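Local coordinates for C2 domain protein (Scophthalmus maximus, PDB 3W56) that binds calcium through its C2 domain, probably engages phospholipid membranes, and may belong to a protein with pore-forming activity, at residues R25-R30 / M126-V131; Q79-L84 / Q105-T110. All blocks are in the same frame, centred on the assembly; numbering follows the deposited sequence.

Overall arrangement
Contacts 1 and 2, their centres about 10 Å apart, hold one beta sandwich in different ways, one along a sheet and the other across an end. Contact 1 pairs strands 22-32 and 122-130, neighbours within one antiparallel sheet, and is partly buried; a regular backbone ladder carries it, with one tyrosine ring packed between a methionine and an arginine on one face. Contact 2 is a surface contact, about 15 Å from the centre of the chain, where the loops between strands cross from one sheet to the other; a turn, a buried isoleucine and scattered polar bonds do the work. They meet through strand 109-116: T128 OG1 lies 2.6 Å from T110 OG1, probably hydrogen-bonded. Both lie away from the calcium sites.

Contact 1 (R25-R30 / M126-V131); sequences RLYNLR and MYTLSV
Strands 25-30 and 126-130 run antiparallel, their N-to-C directions 155° apart and the short strand axes 4.7 Å at closest approach, with R25-T128 and Y27-M126 as hydrogen-bonded pairs flanking the non-hydrogen-bonded pair L26-Y127. Each hydrogen-bonded pair exchanges two backbone bonds. On the face bearing R25, Y27, M126 and T128, the Y27 ring is the centrepiece. CG of Y27 sits between the backbone N and the carbonyl carbon (chi1 58°), which lays the ring across the neighbouring strand. M126 CB rests over one ring face, 3.9 Å from the Y27 centroid, as a CH-pi contact, while the sulfur stands obliquely to it in a Met-aromatic contact. R25 NH2 lies 3.5 Å above the plane of the Y27 ring on the opposite face, and these two neighbours limit the ring's rotation. At the ring edge, Y27 OH and T128 OG1 share a hydrogen bond of 2.8 Å, which holds the far end in place. N28 ND2 reaches M126 SD at 3.4 Å, a weak bond. A water accepts from R25 NH2 and weakly bonds T128 OG1. On the other face, L26 CD1 approaches Y127 CB at 4.4 Å. Within the C2 sandwich, strand 73-78 flanks 22-32, where L26 pairs with F73, and strand 109-116 flanks 122-130, where T110 meets T128; E72 forms a salt bridge with R25.

Contact 2 (Q79-L84 / Q105-T110); sequences QENDIL and QIKVGT
I106 holds CG1 between its backbone N and carbonyl carbon (chi1 59°), and with chi2 at 169° this carries CD1 under the turn of residues 79-82, while CG2 is left to face L84. The two branches thus meet different partners: CD1 comes to 3.4 Å from Q79 O and also touches D82 CB, whereas CG2 presses on L84 CB at 3.5 Å, tighter than usual for carbons. Around this plug both the N-H and the C=O of I106 are bonded to the turn. N81 N donates to I106 O at 2.8 Å, nearly straight at 171° and in the carbonyl plane, and I106 N donates to D82 O at 2.9 Å. The type II turn from Q79 to D82 closes on itself through D82 N and Q79 O, and D82 OD2 takes a short 2.6 Å bond from Q79 N, which comes in from above the carboxylate plane. With only a methyl group, as in an alanine here, the turn is likely to lose its filling, leaving L84 CB and D82 CB without their apolar partner.

The outer bonds are long or weak. E80, extended beyond CG, receives V108 N at OE2 over 3.3 Å, again from above the carboxylate plane. K107 bends at chi2 so that NZ gives a weak bond to N81 OD1 at 3.0 Å. I83 and Q105 form an antiparallel non-hydrogen-bonded pair where strands 83-90 and 97-105 meet; beyond it the two connections cross between the sheets of the C2 sandwich, and I106 also packs on Y127 and L129. Apolar contact under the turn and backbone bonds therefore define the contact, while the lysine-asparagine link on the exposed side probably contributes less.

Contact 1 (R25-R30 / M126-V131)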
loop_
_atom_site.group_PDB
_atom_site.type_symbol
_atom_site.label_atom_id
_atom_site.label_comp_id
_atom_site.label_asym_id
_atom_site.label_seq_id
_atom_site.Cartn_x
_atom_site.Cartn_y
_atom_site.Cartn_z
ATOM N N ARG A 25 7.511 9.524 0.449
ATOM C CA ARG A 25 6.607 9.323 1.580
ATOM C C ARG A 25 5.268 8.738 1.080
ATOM O O ARG A 25 4.638 9.284 0.164
ATOM C CB ARG A 25 6.411 10.616 2.358
ATOM C CG ARG A 25 5.462 10.428 3.521
ATOM C CD ARG A 25 5.038 11.800 3.954
ATOM N NE ARG A 25 4.034 11.694 4.988
ATOM C CZ ARG A 25 3.109 12.604 5.150
ATOM N NH1 ARG A 25 2.233 12.460 6.138
ATOM N NH2 ARG A 25 3.090 13.657 4.318
ATOM N N LEU A 26 4.958 7.553 1.592
ATOM C CA LEU A 26 3.704 6.876 1.223
ATOM C C LEU A 26 2.820 7.002 2.451
ATOM O O LEU A 26 3.283 6.760 3.596
ATOM C CB LEU A 26 3.965 5.450 0.906
ATOM C CG LEU A 26 2.695 4.585 0.713
ATOM C CD1 LEU A 26 1.983 4.990 -0.593
ATOM C CD2 LEU A 26 3.116 3.193 0.677
ATOM N N TYR A 27 1.565 7.402 2.286
ATOM C CA TYR A 27 0.730 7.721 3.448
ATOM C C TYR A 27 -0.709 7.725 3.080
ATOM O O TYR A 27 -1.042 7.543 1.874
ATOM C CB TYR A 27 1.162 9.038 4.093
ATOM C CG TYR A 27 1.143 10.272 3.178
ATOM C CD1 TYR A 27 0.201 11.313 3.356
ATOM C CD2 TYR A 27 2.084 10.423 2.207
ATOM C CE1 TYR A 27 0.194 12.489 2.511
ATOM C CE2 TYR A 27 2.135 11.558 1.354
ATOM C CZ TYR A 27 1.176 12.592 1.500
ATOM O OH TYR A 27 1.248 13.696 0.718
ATOM N N ASN A 28 -1.557 7.868 4.091
ATOM C CA ASN A 28 -3.031 7.892 3.896
ATOM C C ASN A 28 -3.557 6.649 3.208
ATOM O O ASN A 28 -4.503 6.730 2.399
ATOM C CB ASN A 28 -3.544 9.212 3.227
ATOM C CG ASN A 28 -3.248 10.443 4.106
ATOM O OD1 ASN A 28 -2.784 10.287 5.288
ATOM N ND2 ASN A 28 -3.369 11.626 3.537
ATOM N N LEU A 29 -3.014 5.477 3.550
ATOM C CA LEU A 29 -3.538 4.211 3.115
ATOM C C LEU A 29 -4.906 3.885 3.707
ATOM O O LEU A 29 -5.150 3.935 4.912
ATOM C CB LEU A 29 -2.540 3.096 3.441
ATOM C CG LEU A 29 -1.174 3.266 2.861
ATOM C CD1 LEU A 29 -0.285 2.261 3.719
ATOM C CD2 LEU A 29 -1.265 2.801 1.490
ATOM N N ARG A 30 -5.858 3.577 2.833
ATOM C CA ARG A 30 -7.129 3.096 3.373
ATOM C C ARG A 30 -7.770 2.262 2.276
ATOM O O ARG A 30 -7.506 2.479 1.078
ATOM C CB ARG A 30 -8.025 4.276 3.736
ATOM C CG ARG A 30 -8.282 5.145 2.531
ATOM C CD ARG A 30 -8.214 6.533 2.932
ATOM N NE ARG A 30 -8.676 7.380 1.843
ATOM C CZ ARG A 30 -7.910 8.068 1.014
ATOM N NH1 ARG A 30 -6.547 8.020 0.953
ATOM N NH2 ARG A 30 -8.548 8.811 0.112
ATOM N N MET A 126 -1.699 8.044 -0.914
ATOM C CA MET A 126 -1.092 9.253 -1.364
ATOM C C MET A 126 0.396 8.986 -1.322
ATOM O O MET A 126 0.884 8.173 -0.525
ATOM C CB MET A 126 -1.414 10.452 -0.466
ATOM C CG MET A 126 -2.819 10.877 -0.701
ATOM S SD MET A 126 -3.140 12.391 0.189
ATOM C CE MET A 126 -1.987 13.539 -0.591
ATOM N N TYR A 127 1.095 9.679 -2.194
ATOM C CA TYR A 127 2.555 9.736 -1.962
ATOM C C TYR A 127 3.089 11.060 -2.339
ATOM O O TYR A 127 2.536 11.789 -3.161
ATOM C CB TYR A 127 3.293 8.587 -2.697
ATOM C CG TYR A 127 3.475 8.847 -4.165
ATOM C CD1 TYR A 127 4.592 9.552 -4.644
ATOM C CD2 TYR A 127 2.529 8.402 -5.089
ATOM C CE1 TYR A 127 4.740 9.784 -6.041
ATOM C CE2 TYR A 127 2.669 8.615 -6.440
ATOM C CZ TYR A 127 3.778 9.315 -6.905
ATOM O OH TYR A 127 3.852 9.515 -8.277
ATOM N N THR A 128 4.197 11.415 -1.697
ATOM C CA THR A 128 4.960 12.616 -2.017
ATOM C C THR A 128 6.406 12.223 -2.374
ATOM O O THR A 128 7.062 11.531 -1.586
ATOM C CB THR A 128 4.944 13.599 -0.828
ATOM O OG1 THR A 128 3.615 14.160 -0.707
ATOM C CG2 THR A 128 5.890 14.760 -1.102
ATOM N N LEU A 129 6.868 12.619 -3.565
ATOM C CA LEU A 129 8.273 12.463 -3.925
ATOM C C LEU A 129 8.899 13.855 -3.994
ATOM O O LEU A 129 8.484 14.730 -4.777
ATOM C CB LEU A 129 8.419 11.725 -5.247
ATOM C CG LEU A 129 9.866 11.450 -5.709
ATOM C CD1 LEU A 129 10.553 10.446 -4.846
ATOM C CD2 LEU A 129 9.693 10.929 -7.131
ATOM N N SER A 130 9.901 14.041 -3.140
ATOM C CA SER A 130 10.422 15.357 -2.881
ATOM C C SER A 130 11.947 15.322 -2.851
ATOM O O SER A 130 12.571 14.275 -2.579
ATOM C CB SER A 130 9.932 15.833 -1.507
ATOM O OG SER A 130 10.392 14.917 -0.518
ATOM N N VAL A 131 12.504 16.503 -3.109
ATOM C CA VAL A 131 13.925 16.837 -2.960
ATOM C C VAL A 131 14.619 16.676 -4.301
ATOM O O VAL A 131 14.275 17.386 -5.252
ATOM C CB VAL A 131 14.651 16.081 -1.804
ATOM C CG1 VAL A 131 16.121 16.441 -1.788
ATOM C CG2 VAL A 131 14.020 16.412 -0.454
HETATM O O HOH W 1 4.542 14.681 1.998
#

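Contact 2 (Q79-L84 / Q105-T110)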
loop_
_atom_site.group_PDB
_atom_site.type_symbol
_atom_site.label_atom_id
_atom_site.label_comp_id
_atom_site.label_asym_id
_atom_site.label_seq_id
_atom_site.Cartn_x
_atom_site.Cartn_y
_atom_site.Cartn_z
ATOM N N GLN A 79 14.064 7.416 -6.372
ATOM C CA GLN A 79 14.325 8.272 -7.515
ATOM C C GLN A 79 13.108 8.233 -8.411
ATOM O O GLN A 79 12.368 7.263 -8.392
ATOM C CB GLN A 79 15.527 7.728 -8.311
ATOM C CG GLN A 79 16.896 8.016 -7.656
ATOM C CD GLN A 79 17.212 9.506 -7.667
ATOM O OE1 GLN A 79 17.933 10.023 -6.790
ATOM N NE2 GLN A 79 16.656 10.218 -8.663
ATOM N N GLU A 80 12.908 9.309 -9.155
ATOM C CA GLU A 80 11.822 9.392 -10.096
ATOM C C GLU A 80 11.861 8.185 -11.021
ATOM O O GLU A 80 12.952 7.743 -11.449
ATOM C CB GLU A 80 11.930 10.682 -10.876
ATOM C CG GLU A 80 10.723 10.931 -11.769
ATOM C CD GLU A 80 10.531 12.402 -12.074
ATOM O OE1 GLU A 80 11.572 13.093 -12.238
ATOM O OE2 GLU A 80 9.349 12.855 -12.132
ATOM N N ASN A 81 10.669 7.655 -11.297
ATOM C CA ASN A 81 10.408 6.462 -12.090
ATOM C C ASN A 81 10.671 5.151 -11.442
ATOM O O ASN A 81 10.527 4.104 -12.063
ATOM C CB ASN A 81 10.961 6.610 -13.510
ATOM C CG ASN A 81 10.282 7.753 -14.232
ATOM O OD1 ASN A 81 9.064 7.887 -14.142
ATOM N ND2 ASN A 81 11.051 8.615 -14.874
ATOM N N ASP A 82 11.029 5.190 -10.160
ATOM C CA ASP A 82 11.076 3.967 -9.442
ATOM C C ASP A 82 9.631 3.450 -9.428
ATOM O O ASP A 82 8.642 4.240 -9.476
ATOM C CB ASP A 82 11.446 4.224 -8.000
ATOM C CG ASP A 82 12.952 4.445 -7.778
ATOM O OD1 ASP A 82 13.788 4.105 -8.665
ATOM O OD2 ASP A 82 13.296 4.905 -6.656
ATOM N N ILE A 83 9.519 2.148 -9.269
ATOM C CA ILE A 83 8.228 1.508 -9.263
ATOM C C ILE A 83 7.826 1.310 -7.816
ATOM O O ILE A 83 8.421 0.495 -7.092
ATOM C CB ILE A 83 8.230 0.175 -9.997
ATOM C CG1 ILE A 83 8.565 0.434 -11.472
ATOM C CG2 ILE A 83 6.847 -0.463 -9.887
ATOM C CD1 ILE A 83 7.742 1.549 -12.059
ATOM N N LEU A 84 6.806 2.079 -7.424
ATOM C CA LEU A 84 6.093 1.922 -6.143
ATOM C C LEU A 84 5.143 0.750 -6.339
ATOM O O LEU A 84 4.318 0.744 -7.241
ATOM C CB LEU A 84 5.336 3.235 -5.716
ATOM C CG LEU A 84 4.351 3.071 -4.546
ATOM C CD1 LEU A 84 5.100 2.905 -3.211
ATOM C CD2 LEU A 84 3.408 4.285 -4.467
ATOM N N GLN A 105 4.837 4.116 -11.514
ATOM C CA GLN A 105 6.096 4.852 -11.537
ATOM C C GLN A 105 5.907 6.142 -10.769
ATOM O O GLN A 105 4.969 6.898 -11.019
ATOM C CB GLN A 105 6.527 5.154 -12.958
ATOM C CG GLN A 105 7.574 4.181 -13.528
ATOM C CD GLN A 105 7.807 4.386 -15.022
ATOM O OE1 GLN A 105 6.988 5.031 -15.726
ATOM N NE2 GLN A 105 8.922 3.862 -15.520
ATOM N N ILE A 106 6.804 6.411 -9.815
ATOM C CA ILE A 106 6.634 7.606 -9.013
ATOM C C ILE A 106 7.221 8.858 -9.679
ATOM O O ILE A 106 8.254 8.805 -10.358
ATOM C CB ILE A 106 7.223 7.409 -7.629
ATOM C CG1 ILE A 106 8.718 7.081 -7.796
ATOM C CG2 ILE A 106 6.543 6.242 -6.967
ATOM C CD1 ILE A 106 9.513 7.118 -6.474
ATOM N N LYS A 107 6.513 9.956 -9.496
ATOM C CA LYS A 107 6.768 11.234 -10.133
ATOM C C LYS A 107 6.920 12.277 -9.051
ATOM O O LYS A 107 6.258 12.202 -7.998
ATOM C CB LYS A 107 5.620 11.605 -11.051
ATOM C CG LYS A 107 5.310 10.505 -12.003
ATOM C CD LYS A 107 6.373 10.347 -13.066
ATOM C CE LYS A 107 6.160 8.971 -13.710
ATOM N NZ LYS A 107 6.448 8.945 -15.179
ATOM N N VAL A 108 7.798 13.244 -9.279
ATOM C CA VAL A 108 7.978 14.302 -8.276
ATOM C C VAL A 108 6.611 14.932 -7.947
ATOM O O VAL A 108 5.724 15.007 -8.796
ATOM C CB VAL A 108 8.948 15.407 -8.764
ATOM C CG1 VAL A 108 9.218 16.421 -7.660
ATOM C CG2 VAL A 108 10.252 14.777 -9.223
ATOM N N GLY A 109 6.467 15.386 -6.711
ATOM C CA GLY A 109 5.238 16.019 -6.273
ATOM C C GLY A 109 4.362 15.165 -5.377
ATOM O O GLY A 109 4.760 14.105 -4.903
ATOM N N THR A 110 3.145 15.638 -5.146
ATOM C CA THR A 110 2.226 14.939 -4.260
ATOM C C THR A 110 1.056 14.416 -5.096
ATOM O O THR A 110 0.478 15.146 -5.919
ATOM C CB THR A 110 1.771 15.853 -3.123
ATOM O OG1 THR A 110 2.893 16.107 -2.277
ATOM C CG2 THR A 110 0.680 15.187 -2.261
#